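Local coordinates for protein regulator of chromosome condensation (Saccharomyces cerevisiae, PDB 3OF7) that acts as the guanine nucleotide exchange factor for the Ran-type GTPases Gsp1 and Gsp2, binds chromatin and supports mRNA and ribosome export from the nucleus, at residues 352-356 / 367-371; 285-289 / 337-341; 342-348 / 417-421. One frame throughout, in Å; residues are numbered along the deposited sequence.

Contact 1: 352-356 / 367-371; sequences LPEYT and VPLPT
Within the sixth RCC1 repeat of this seven-bladed beta-propeller, a type I beta turn from Pro353 to Thr356 leans on the corner at Leu369, where strand 364-368 gives way to strand 370-372. Tyr355 carries most of the contact. Its CG lies between the backbone N and the carbonyl carbon (chi1 52°), and in this setting the ring lies against the corner. One face of the ring takes CD1 of Leu369 almost over its centre, 3.9 Å from the centroid and 9° off the ring normal, in a CH-pi contact. CB of Pro353, from the same turn, covers part of the opposite face nearer the rim, so the ring is clamped between the two. Leu369 CB also comes within 3.5 Å of Tyr355 CE2. In the ring plane, at the edge, the Tyr355 OH and Thr371 OG1 stand 2.5 Å apart. That threonine hydroxyl is itself tied back across the corner, donating to Leu369 O from above the carbonyl plane. Pro368 CD also lies near the ring plane at the edge, 4.0 Å from Tyr355 CD2, and packs against the backbone O of Tyr355.

The turn is fixed from inside by Pro353 O, which accepts from both Thr356 N and Thr356 OG1 on the same face of its plane, the bond from Thr356 OG1 to Pro353 O being 2.7 Å long. Glu293, in a neighbouring loop, touches both Tyr355 and Leu369. The two methyls of Val367 meet different residues of segment 352-356: CG1 meets Pro353 CG at 3.9 Å, and CG2 meets Leu352 CD2 at 4.1 Å.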
ATOM      1  N   LEU A 352      -3.091 -19.113 -18.134  1.00 28.98           N
ATOM      2  CA  LEU A 352      -2.628 -19.625 -16.848  1.00 28.54           C
ATOM      3  C   LEU A 352      -1.510 -20.653 -17.055  1.00 28.60           C
ATOM      4  O   LEU A 352      -1.649 -21.571 -17.871  1.00 28.83           O
ATOM      5  CB  LEU A 352      -3.785 -20.238 -16.047  1.00 28.50           C
ATOM      6  CG  LEU A 352      -4.880 -19.282 -15.564  1.00 28.40           C
ATOM      7  CD1 LEU A 352      -6.101 -20.055 -15.083  1.00 28.59           C
ATOM      8  CD2 LEU A 352      -4.360 -18.350 -14.471  1.00 28.34           C
ATOM      9  N   PRO A 353      -0.393 -20.492 -16.326  1.00 28.32           N
ATOM     10  CA  PRO A 353       0.757 -21.387 -16.450  1.00 28.09           C
ATOM     11  C   PRO A 353       0.475 -22.780 -15.889  1.00 28.27           C
ATOM     12  O   PRO A 353      -0.525 -22.972 -15.184  1.00 27.97           O
ATOM     13  CB  PRO A 353       1.839 -20.681 -15.630  1.00 28.14           C
ATOM     14  CG  PRO A 353       1.097 -19.834 -14.663  1.00 28.07           C
ATOM     15  CD  PRO A 353      -0.143 -19.397 -15.371  1.00 28.27           C
ATOM     16  N   GLU A 354       1.342 -23.741 -16.217  1.00 27.99           N
ATOM     17  CA  GLU A 354       1.157 -25.133 -15.803  1.00 27.68           C
ATOM     18  C   GLU A 354       1.313 -25.344 -14.293  1.00 27.17           C
ATOM     19  O   GLU A 354       0.784 -26.315 -13.743  1.00 27.63           O
ATOM     20  CB  GLU A 354       2.107 -26.063 -16.575  1.00 27.73           C
ATOM     21  CG  GLU A 354       1.598 -26.467 -17.965  0.80 27.92           C
ATOM     22  CD  GLU A 354       2.368 -27.641 -18.570  0.80 28.60           C
ATOM     23  OE1 GLU A 354       3.150 -28.299 -17.842  0.90 26.60           O
ATOM     24  OE2 GLU A 354       2.176 -27.907 -19.780  0.80 28.59           O
ATOM     25  N   TYR A 355       2.018 -24.436 -13.623  1.00 26.59           N
ATOM     26  CA  TYR A 355       2.185 -24.509 -12.165  1.00 25.65           C
ATOM     27  C   TYR A 355       1.030 -23.847 -11.392  1.00 24.94           C
ATOM     28  O   TYR A 355       1.099 -23.712 -10.171  1.00 24.91           O
ATOM     29  CB  TYR A 355       3.539 -23.931 -11.721  1.00 25.42           C
ATOM     30  CG  TYR A 355       3.829 -22.545 -12.253  1.00 25.82           C
ATOM     31  CD1 TYR A 355       4.534 -22.376 -13.443  1.00 26.51           C
ATOM     32  CD2 TYR A 355       3.397 -21.401 -11.571  1.00 25.05           C
ATOM     33  CE1 TYR A 355       4.799 -21.107 -13.952  1.00 27.08           C
ATOM     34  CE2 TYR A 355       3.659 -20.116 -12.072  1.00 25.08           C
ATOM     35  CZ  TYR A 355       4.364 -19.980 -13.262  1.00 27.20           C
ATOM     36  OH  TYR A 355       4.638 -18.731 -13.785  1.00 26.77           O
ATOM     37  N   THR A 356      -0.017 -23.439 -12.104  1.00 24.20           N
ATOM     38  CA  THR A 356      -1.237 -22.930 -11.469  1.00 23.76           C
ATOM     39  C   THR A 356      -1.757 -24.004 -10.512  1.00 23.69           C
ATOM     40  O   THR A 356      -1.848 -25.179 -10.889  1.00 23.18           O
ATOM     41  CB  THR A 356      -2.325 -22.590 -12.519  1.00 23.85           C
ATOM     42  OG1 THR A 356      -1.871 -21.517 -13.358  1.00 24.04           O
ATOM     43  CG2 THR A 356      -3.628 -22.169 -11.860  1.00 23.37           C
ATOM     44  N   VAL A 367      -1.727 -18.861  -8.389  1.00 17.28           N
ATOM     45  CA  VAL A 367      -0.522 -18.914  -9.230  1.00 17.31           C
ATOM     46  C   VAL A 367       0.649 -18.617  -8.298  1.00 17.32           C
ATOM     47  O   VAL A 367       0.898 -17.456  -7.960  1.00 17.33           O
ATOM     48  CB  VAL A 367      -0.595 -17.888 -10.397  1.00 17.17           C
ATOM     49  CG1 VAL A 367       0.682 -17.935 -11.258  1.00 17.89           C
ATOM     50  CG2 VAL A 367      -1.826 -18.149 -11.269  1.00 16.69           C
ATOM     51  N   PRO A 368       1.347 -19.667  -7.827  1.00 17.67           N
ATOM     52  CA  PRO A 368       2.251 -19.501  -6.693  1.00 18.06           C
ATOM     53  C   PRO A 368       3.679 -19.056  -7.012  1.00 18.45           C
ATOM     54  O   PRO A 368       4.475 -18.891  -6.092  1.00 18.47           O
ATOM     55  CB  PRO A 368       2.270 -20.893  -6.072  1.00 18.70           C
ATOM     56  CG  PRO A 368       2.113 -21.797  -7.241  1.00 17.56           C
ATOM     57  CD  PRO A 368       1.214 -21.087  -8.212  1.00 17.83           C
ATOM     58  N   LEU A 369       4.011 -18.906  -8.289  1.00 19.34           N
ATOM     59  CA  LEU A 369       5.308 -18.346  -8.678  1.00 19.88           C
ATOM     60  C   LEU A 369       5.067 -17.040  -9.416  1.00 19.91           C
ATOM     61  O   LEU A 369       4.082 -16.930 -10.143  1.00 20.27           O
ATOM     62  CB  LEU A 369       6.072 -19.300  -9.601  1.00 20.25           C
ATOM     63  CG  LEU A 369       6.424 -20.714  -9.149  1.00 21.02           C
ATOM     64  CD1 LEU A 369       7.095 -21.442 -10.323  1.00 21.65           C
ATOM     65  CD2 LEU A 369       7.310 -20.719  -7.902  1.00 20.75           C
ATOM     66  N   PRO A 370       5.961 -16.047  -9.234  1.00 20.28           N
ATOM     67  CA  PRO A 370       5.835 -14.771  -9.940  1.00 20.18           C
ATOM     68  C   PRO A 370       5.739 -15.022 -11.437  1.00 20.44           C
ATOM     69  O   PRO A 370       6.587 -15.722 -11.998  1.00 20.10           O
ATOM     70  CB  PRO A 370       7.143 -14.049  -9.603  1.00 20.01           C
ATOM     71  CG  PRO A 370       7.585 -14.636  -8.342  1.00 20.63           C
ATOM     72  CD  PRO A 370       7.132 -16.064  -8.339  1.00 20.16           C
ATOM     73  N   THR A 371       4.701 -14.478 -12.063  1.00 20.51           N
ATOM     74  CA  THR A 371       4.393 -14.760 -13.460  1.00 21.00           C
ATOM     75  C   THR A 371       4.203 -13.439 -14.197  1.00 21.12           C
ATOM     76  O   THR A 371       3.397 -12.602 -13.790  1.00 20.31           O
ATOM     77  CB  THR A 371       3.137 -15.659 -13.581  1.00 21.15           C
ATOM     78  OG1 THR A 371       3.316 -16.832 -12.775  1.00 20.92           O
ATOM     79  CG2 THR A 371       2.874 -16.076 -15.033  1.00 21.81           C
TER

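Contact 2: 285-289 / 337-341; sequences QFGQC and CGRLD
Phe286 opens a contact between two successive RCC1 repeats of the propeller, the fifth and the sixth, by laying its ring along the side chain of Arg339. The segment 285-289 belongs to the loop that follows strand 278-281; segment 337-341 turns its own corner at Gly338. Arg339 runs extended from CG to NE, side by side with the phenylalanine and pointing the same way, and its guanidinium plane is only 8° from that of the ring. CD sits over the ring centre, 3.6 Å from the centroid, in a CH-pi contact, while NE lies 3.5 Å from Phe286 CZ. Asp341 helps fix the rotation of the guanidinium: its OD2 receives Arg339 NE through the anti lone pair in a 2.7 Å salt bridge, supplemented by a weak bond from NH2. The aspartate is held in turn by Arg365 at OD1, and Arg339 NH1 bonds to His323 ND1.

On the backbone side, Phe286 N donates to Gln288 OE1 in the plane of that amide carbonyl, at 2.9 Å, which pins the glutamine side chain back over its own loop. Phe286 O points at segment 337-341 and meets Gly338 CA at 3.2 Å as a CA-H...O contact. Gly287 follows with positive phi, and its O and that of Gln288 both lie near Cys337 SG. Of the CA atoms, those of Gln288 and Gly338 are nearest across the contact, 3.9 Å apart, an approach that the glycine's lack of a side chain permits. Gln288 O is hydrogen-bonded to Ser325 OG, and it also lies 3.5 Å from the sulfur SG of Cys337.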
ATOM      1  N   GLN A 285      -0.769 -19.042   2.129  1.00 16.39           N
ATOM      2  CA  GLN A 285      -1.686 -20.133   1.776  1.00 16.99           C
ATOM      3  C   GLN A 285      -2.143 -20.089   0.314  1.00 17.18           C
ATOM      4  O   GLN A 285      -2.656 -21.093  -0.200  1.00 17.02           O
ATOM      5  CB  GLN A 285      -2.865 -20.270   2.769  1.00 16.89           C
ATOM      6  CG  GLN A 285      -4.111 -19.416   2.484  1.00 17.46           C
ATOM      7  CD  GLN A 285      -3.986 -17.971   2.953  1.00 17.00           C
ATOM      8  OE1 GLN A 285      -4.878 -17.445   3.633  1.00 17.31           O
ATOM      9  NE2 GLN A 285      -2.904 -17.316   2.575  1.00 14.56           N
ATOM     10  N   PHE A 286      -1.950 -18.942  -0.349  1.00 16.44           N
ATOM     11  CA  PHE A 286      -2.214 -18.844  -1.790  1.00 16.68           C
ATOM     12  C   PHE A 286      -0.943 -18.669  -2.629  1.00 16.63           C
ATOM     13  O   PHE A 286      -1.014 -18.382  -3.829  1.00 17.34           O
ATOM     14  CB  PHE A 286      -3.207 -17.712  -2.090  1.00 16.78           C
ATOM     15  CG  PHE A 286      -4.599 -17.986  -1.610  1.00 16.54           C
ATOM     16  CD1 PHE A 286      -5.480 -18.739  -2.383  1.00 17.93           C
ATOM     17  CD2 PHE A 286      -5.031 -17.493  -0.380  1.00 16.88           C
ATOM     18  CE1 PHE A 286      -6.785 -18.998  -1.937  1.00 19.08           C
ATOM     19  CE2 PHE A 286      -6.326 -17.738   0.081  1.00 17.51           C
ATOM     20  CZ  PHE A 286      -7.207 -18.500  -0.700  1.00 19.13           C
ATOM     21  N   GLY A 287       0.218 -18.854  -2.009  1.00 16.55           N
ATOM     22  CA  GLY A 287       1.493 -18.702  -2.719  1.00 16.86           C
ATOM     23  C   GLY A 287       1.818 -17.245  -3.011  1.00 16.78           C
ATOM     24  O   GLY A 287       2.622 -16.948  -3.901  1.00 17.63           O
ATOM     25  N   GLN A 288       1.210 -16.335  -2.247  1.00 16.50           N
ATOM     26  CA  GLN A 288       1.447 -14.894  -2.420  1.00 16.24           C
ATOM     27  C   GLN A 288       2.910 -14.495  -2.141  1.00 16.40           C
ATOM     28  O   GLN A 288       3.370 -13.452  -2.607  1.00 16.15           O
ATOM     29  CB  GLN A 288       0.472 -14.054  -1.581  1.00 16.13           C
ATOM     30  CG  GLN A 288       0.502 -14.293  -0.069  1.00 15.21           C
ATOM     31  CD  GLN A 288      -0.541 -15.297   0.413  1.00 14.65           C
ATOM     32  OE1 GLN A 288      -0.632 -16.411  -0.094  1.00 15.71           O
ATOM     33  NE2 GLN A 288      -1.316 -14.906   1.425  1.00 14.77           N
ATOM     34  N   CYS A 289       3.636 -15.323  -1.389  1.00 16.89           N
ATOM     35  CA  CYS A 289       5.062 -15.076  -1.135  1.00 17.10           C
ATOM     36  C   CYS A 289       5.936 -15.388  -2.356  1.00 17.58           C
ATOM     37  O   CYS A 289       7.083 -14.936  -2.429  1.00 18.11           O
ATOM     38  CB  CYS A 289       5.552 -15.852   0.092  1.00 16.66           C
ATOM     39  SG  CYS A 289       4.965 -15.200   1.669  1.00 17.94           S
ATOM     40  N   CYS A 337       1.728 -13.032  -8.358  1.00 16.93           N
ATOM     41  CA  CYS A 337       1.539 -14.355  -7.767  1.00 16.68           C
ATOM     42  C   CYS A 337       0.513 -14.299  -6.643  1.00 15.85           C
ATOM     43  O   CYS A 337       0.263 -13.234  -6.067  1.00 14.72           O
ATOM     44  CB  CYS A 337       2.857 -14.931  -7.247  1.00 16.59           C
ATOM     45  SG  CYS A 337       3.736 -13.902  -6.072  1.00 18.92           S
ATOM     46  N   GLY A 338      -0.061 -15.459  -6.333  1.00 15.83           N
ATOM     47  CA  GLY A 338      -1.087 -15.571  -5.309  1.00 15.83           C
ATOM     48  C   GLY A 338      -2.447 -15.956  -5.851  1.00 15.71           C
ATOM     49  O   GLY A 338      -2.570 -16.684  -6.853  1.00 15.61           O
ATOM     50  N   ARG A 339      -3.473 -15.430  -5.196  1.00 15.49           N
ATOM     51  CA  ARG A 339      -4.849 -15.868  -5.385  1.00 15.71           C
ATOM     52  C   ARG A 339      -5.471 -15.518  -6.743  1.00 15.77           C
ATOM     53  O   ARG A 339      -5.214 -14.450  -7.310  1.00 15.94           O
ATOM     54  CB  ARG A 339      -5.699 -15.301  -4.250  1.00 15.57           C
ATOM     55  CG  ARG A 339      -7.061 -15.930  -4.137  1.00 15.66           C
ATOM     56  CD  ARG A 339      -7.670 -15.572  -2.796  1.00 16.37           C
ATOM     57  NE  ARG A 339      -8.970 -16.217  -2.656  1.00 16.33           N
ATOM     58  CZ  ARG A 339      -9.804 -16.029  -1.641  1.00 16.42           C
ATOM     59  NH1 ARG A 339      -9.491 -15.202  -0.644  1.00 14.77           N
ATOM     60  NH2 ARG A 339     -10.956 -16.688  -1.623  1.00 14.94           N
ATOM     61  N   LEU A 340      -6.314 -16.430  -7.228  1.00 15.85           N
ATOM     62  CA  LEU A 340      -6.973 -16.330  -8.528  1.00 16.40           C
ATOM     63  C   LEU A 340      -8.506 -16.258  -8.425  1.00 16.54           C
ATOM     64  O   LEU A 340      -9.187 -15.916  -9.409  1.00 16.21           O
ATOM     65  CB  LEU A 340      -6.545 -17.547  -9.371  1.00 16.82           C
ATOM     66  CG  LEU A 340      -6.709 -17.658 -10.886  1.00 18.27           C
ATOM     67  CD1 LEU A 340      -6.051 -16.498 -11.609  1.00 18.33           C
ATOM     68  CD2 LEU A 340      -6.092 -18.985 -11.329  1.00 19.43           C
ATOM     69  N   ASP A 341      -9.049 -16.567  -7.239  1.00 16.70           N
ATOM     70  CA  ASP A 341     -10.510 -16.647  -7.033  1.00 16.91           C
ATOM     71  C   ASP A 341     -11.243 -15.371  -7.429  1.00 16.72           C
ATOM     72  O   ASP A 341     -12.360 -15.423  -7.960  1.00 16.73           O
ATOM     73  CB  ASP A 341     -10.855 -16.990  -5.571  1.00 17.84           C
ATOM     74  CG  ASP A 341     -10.307 -18.333  -5.130  1.00 18.68           C
ATOM     75  OD1 ASP A 341     -10.421 -19.316  -5.895  1.00 20.13           O
ATOM     76  OD2 ASP A 341      -9.755 -18.415  -4.008  1.00 17.77           O
TER

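Contact 3: 342-348 / 417-421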
ATOM      1  N   MET A 342     -10.625 -14.222  -7.158  1.00 15.52           N
ATOM      2  CA  MET A 342     -11.223 -12.931  -7.517  1.00 15.20           C
ATOM      3  C   MET A 342     -10.365 -12.222  -8.563  1.00 14.79           C
ATOM      4  O   MET A 342     -10.354 -10.991  -8.643  1.00 14.25           O
ATOM      5  CB  MET A 342     -11.419 -12.050  -6.272  1.00 14.91           C
ATOM      6  CG  MET A 342     -12.470 -12.592  -5.282  1.00 15.57           C
ATOM      7  SD  MET A 342     -12.515 -11.802  -3.646  1.00  9.95           S
ATOM      8  CE  MET A 342     -11.634 -13.003  -2.651  1.00 14.55           C
ATOM      9  N   PHE A 343      -9.653 -13.022  -9.359  1.00 14.31           N
ATOM     10  CA  PHE A 343      -8.784 -12.527 -10.426  1.00 14.46           C
ATOM     11  C   PHE A 343      -7.688 -11.592  -9.916  1.00 14.11           C
ATOM     12  O   PHE A 343      -7.219 -10.723 -10.661  1.00 14.32           O
ATOM     13  CB  PHE A 343      -9.595 -11.815 -11.521  1.00 14.21           C
ATOM     14  CG  PHE A 343     -10.533 -12.718 -12.303  1.00 14.88           C
ATOM     15  CD1 PHE A 343     -10.221 -14.060 -12.541  1.00 16.23           C
ATOM     16  CD2 PHE A 343     -11.706 -12.195 -12.841  1.00 16.24           C
ATOM     17  CE1 PHE A 343     -11.089 -14.889 -13.286  1.00 16.88           C
ATOM     18  CE2 PHE A 343     -12.583 -13.008 -13.597  1.00 17.65           C
ATOM     19  CZ  PHE A 343     -12.261 -14.361 -13.812  1.00 18.19           C
ATOM     20  N   GLU A 344      -7.276 -11.772  -8.655  1.00 13.45           N
ATOM     21  CA  GLU A 344      -6.318 -10.861  -8.023  1.00 13.43           C
ATOM     22  C   GLU A 344      -5.032 -10.745  -8.827  1.00 13.37           C
ATOM     23  O   GLU A 344      -4.495  -9.646  -8.978  1.00 13.09           O
ATOM     24  CB  GLU A 344      -6.009 -11.270  -6.571  1.00 13.12           C
ATOM     25  CG  GLU A 344      -7.203 -11.176  -5.619  1.00 13.44           C
ATOM     26  CD  GLU A 344      -7.978 -12.488  -5.462  1.00 15.02           C
ATOM     27  OE1 GLU A 344      -8.099 -13.264  -6.444  1.00 12.61           O
ATOM     28  OE2 GLU A 344      -8.490 -12.730  -4.340  1.00 15.40           O
ATOM     29  N   VAL A 345      -4.551 -11.876  -9.353  1.00 14.11           N
ATOM     30  CA  VAL A 345      -3.268 -11.905 -10.070  1.00 14.77           C
ATOM     31  C   VAL A 345      -3.328 -11.345 -11.506  1.00 15.43           C
ATOM     32  O   VAL A 345      -2.284 -11.062 -12.102  1.00 15.77           O
ATOM     33  CB  VAL A 345      -2.601 -13.308 -10.041  1.00 14.83           C
ATOM     34  CG1 VAL A 345      -2.191 -13.647  -8.609  1.00 14.85           C
ATOM     35  CG2 VAL A 345      -3.545 -14.370 -10.600  1.00 14.65           C
ATOM     36  N   GLY A 346      -4.537 -11.187 -12.046  1.00 15.95           N
ATOM     37  CA  GLY A 346      -4.736 -10.507 -13.332  1.00 16.88           C
ATOM     38  C   GLY A 346      -4.205 -11.260 -14.539  1.00 18.30           C
ATOM     39  O   GLY A 346      -3.781 -10.638 -15.521  1.00 17.44           O
ATOM     40  N   ILE A 347      -4.211 -12.592 -14.446  1.00 19.08           N
ATOM     41  CA  ILE A 347      -3.807 -13.477 -15.547  1.00 20.79           C
ATOM     42  C   ILE A 347      -5.074 -14.106 -16.157  1.00 21.91           C
ATOM     43  O   ILE A 347      -5.902 -14.661 -15.427  1.00 22.34           O
ATOM     44  CB  ILE A 347      -2.822 -14.582 -15.061  1.00 20.59           C
ATOM     45  CG1 ILE A 347      -1.561 -13.954 -14.442  1.00 20.55           C
ATOM     46  CG2 ILE A 347      -2.455 -15.536 -16.203  1.00 20.85           C
ATOM     47  CD1 ILE A 347      -0.757 -14.886 -13.555  1.00 20.62           C
ATOM     48  N   PRO A 348      -5.250 -13.999 -17.487  1.00 22.97           N
ATOM     49  CA  PRO A 348      -6.477 -14.559 -18.054  1.00 23.85           C
ATOM     50  C   PRO A 348      -6.436 -16.088 -18.103  1.00 24.65           C
ATOM     51  O   PRO A 348      -5.357 -16.667 -18.222  1.00 24.34           O
ATOM     52  CB  PRO A 348      -6.513 -13.974 -19.465  1.00 24.11           C
ATOM     53  CG  PRO A 348      -5.088 -13.711 -19.804  1.00 23.60           C
ATOM     54  CD  PRO A 348      -4.358 -13.438 -18.521  1.00 22.88           C
ATOM     55  N   ASP A 417     -15.936  -9.507 -11.286  1.00 23.91           N
ATOM     56  CA  ASP A 417     -14.485  -9.334 -11.168  1.00 22.64           C
ATOM     57  C   ASP A 417     -13.847  -9.052 -12.525  1.00 22.08           C
ATOM     58  O   ASP A 417     -14.329  -9.531 -13.557  1.00 21.56           O
ATOM     59  CB  ASP A 417     -13.847 -10.563 -10.527  1.00 22.19           C
ATOM     60  CG  ASP A 417     -14.432 -10.887  -9.158  1.00 21.85           C
ATOM     61  OD1 ASP A 417     -14.928  -9.966  -8.469  1.00 21.50           O
ATOM     62  OD2 ASP A 417     -14.390 -12.068  -8.768  1.00 21.54           O
ATOM     63  N   THR A 418     -12.775  -8.255 -12.512  1.00 20.94           N
ATOM     64  CA  THR A 418     -12.055  -7.877 -13.724  1.00 20.17           C
ATOM     65  C   THR A 418     -10.799  -8.731 -13.864  1.00 19.82           C
ATOM     66  O   THR A 418      -9.901  -8.684 -13.015  1.00 19.40           O
ATOM     67  CB  THR A 418     -11.714  -6.366 -13.742  1.00 20.29           C
ATOM     68  OG1 THR A 418     -12.921  -5.597 -13.687  1.00 19.53           O
ATOM     69  CG2 THR A 418     -10.943  -5.997 -14.997  1.00 20.13           C
ATOM     70  N   GLU A 419     -10.742  -9.498 -14.952  1.00 19.44           N
ATOM     71  CA  GLU A 419      -9.752 -10.571 -15.109  1.00 19.60           C
ATOM     72  C   GLU A 419      -8.312 -10.130 -15.374  1.00 19.38           C
ATOM     73  O   GLU A 419      -7.370 -10.760 -14.887  1.00 19.27           O
ATOM     74  CB  GLU A 419     -10.205 -11.559 -16.189  1.00 19.81           C
ATOM     75  CG  GLU A 419      -9.393 -12.845 -16.221  1.00 21.04           C
ATOM     76  CD  GLU A 419      -9.980 -13.880 -17.169  0.90 23.15           C
ATOM     77  OE1 GLU A 419     -10.649 -13.478 -18.143  1.00 25.62           O
ATOM     78  OE2 GLU A 419      -9.766 -15.088 -16.940  1.00 22.80           O
ATOM     79  N   VAL A 420      -8.144  -9.079 -16.169  1.00 18.87           N
ATOM     80  CA  VAL A 420      -6.821  -8.601 -16.557  1.00 18.67           C
ATOM     81  C   VAL A 420      -6.776  -7.085 -16.378  1.00 17.90           C
ATOM     82  O   VAL A 420      -7.825  -6.453 -16.314  1.00 18.06           O
ATOM     83  CB  VAL A 420      -6.480  -8.953 -18.037  1.00 18.80           C
ATOM     84  CG1 VAL A 420      -6.298 -10.463 -18.208  1.00 19.56           C
ATOM     85  CG2 VAL A 420      -7.550  -8.417 -19.001  1.00 18.84           C
ATOM     86  N   PRO A 421      -5.563  -6.501 -16.296  1.00 17.80           N
ATOM     87  CA  PRO A 421      -5.445  -5.049 -16.152  1.00 17.62           C
ATOM     88  C   PRO A 421      -6.227  -4.304 -17.242  1.00 18.18           C
ATOM     89  O   PRO A 421      -5.991  -4.505 -18.438  1.00 18.49           O
ATOM     90  CB  PRO A 421      -3.941  -4.811 -16.277  1.00 17.58           C
ATOM     91  CG  PRO A 421      -3.343  -6.087 -15.745  1.00 17.89           C
ATOM     92  CD  PRO A 421      -4.242  -7.160 -16.270  1.00 17.74           C
TER
HETATM   93  O   HOH W   1      -6.911 -13.130 -13.210  1.00 15.55           O
HETATM   94  O   HOH W   2      -8.158 -16.173 -14.924  1.00 20.59           O
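Phe343 lies across the backbone and side chain of Glu419. CG of the glutamate sits over the ring centre, 3.8 Å from the centroid and 5° off the normal, in a CH-pi contact, CG being anti to the backbone N (chi1 -168°); the chain then runs on extended, toward Pro348. Toward the ring's CD2, Asp417 CB approaches at 3.5 Å, its carboxylate standing nearly upright to the ring, while Phe343 CB rests 3.5 Å from Thr418 O. Further along, the chains meet by bare backbone: Gly346 CA makes a CA-H...O contact of 3.1 Å with Glu419 O. Pro348 closes the row, its CD packing against Val420 CG1 at 3.6 Å and its CA lying against the Glu419 carboxylate.

Two waters stitch the polar atoms together. Both donate to Ile347 O; water 1 also donates to Glu419 O, and water 2 to Glu419 OE2, at 2.8 Å. Glu419 OE2 thus has two donors, the water and Lys349 N, while Asp417 is set by Gly404 N, which bonds to its OD1. Behind this layer, Gly346 N bonds back to Phe343 O in a type I beta turn whose first residue, Phe343, has positive phi. Met342 N donates to Glu344 OE1 from above the carboxylate plane at 2.8 Å.

The contact thus joins the sixth and seventh RCC1 repeats. Segment 342-348 belongs to the long loop between strands 334-337 and 357-358, tethered to the first of these through Val345 O and Ser336 OG, whereas Thr418 pairs by backbone with Gly402 of strand 398-402, beside the corner that leads into strand 421-423.

All three contacts involve the excursion between strand 334-337 and strand 370-372. Contact 1 closes it on itself within the sixth repeat, contact 2 joins it to the fifth and contact 3 to the seventh. Contacts 1 and 2 are partly buried. Contact 2, nearest the chain centre, relies on an aromatic ring laid on an arginine, which a salt bridge steadies, and on close glycine backbone; contact 1, farther out, is mainly aromatic and apolar around one tyrosine, with a hydroxyl pair at its edge; contact 3 is a surface contact bridged by water. Val367 O probably accepts a hydrogen bond from Gly338 N, joining contacts 1 and 2; Ile347 of contact 3 packs on contact 1, and Val345 on both others.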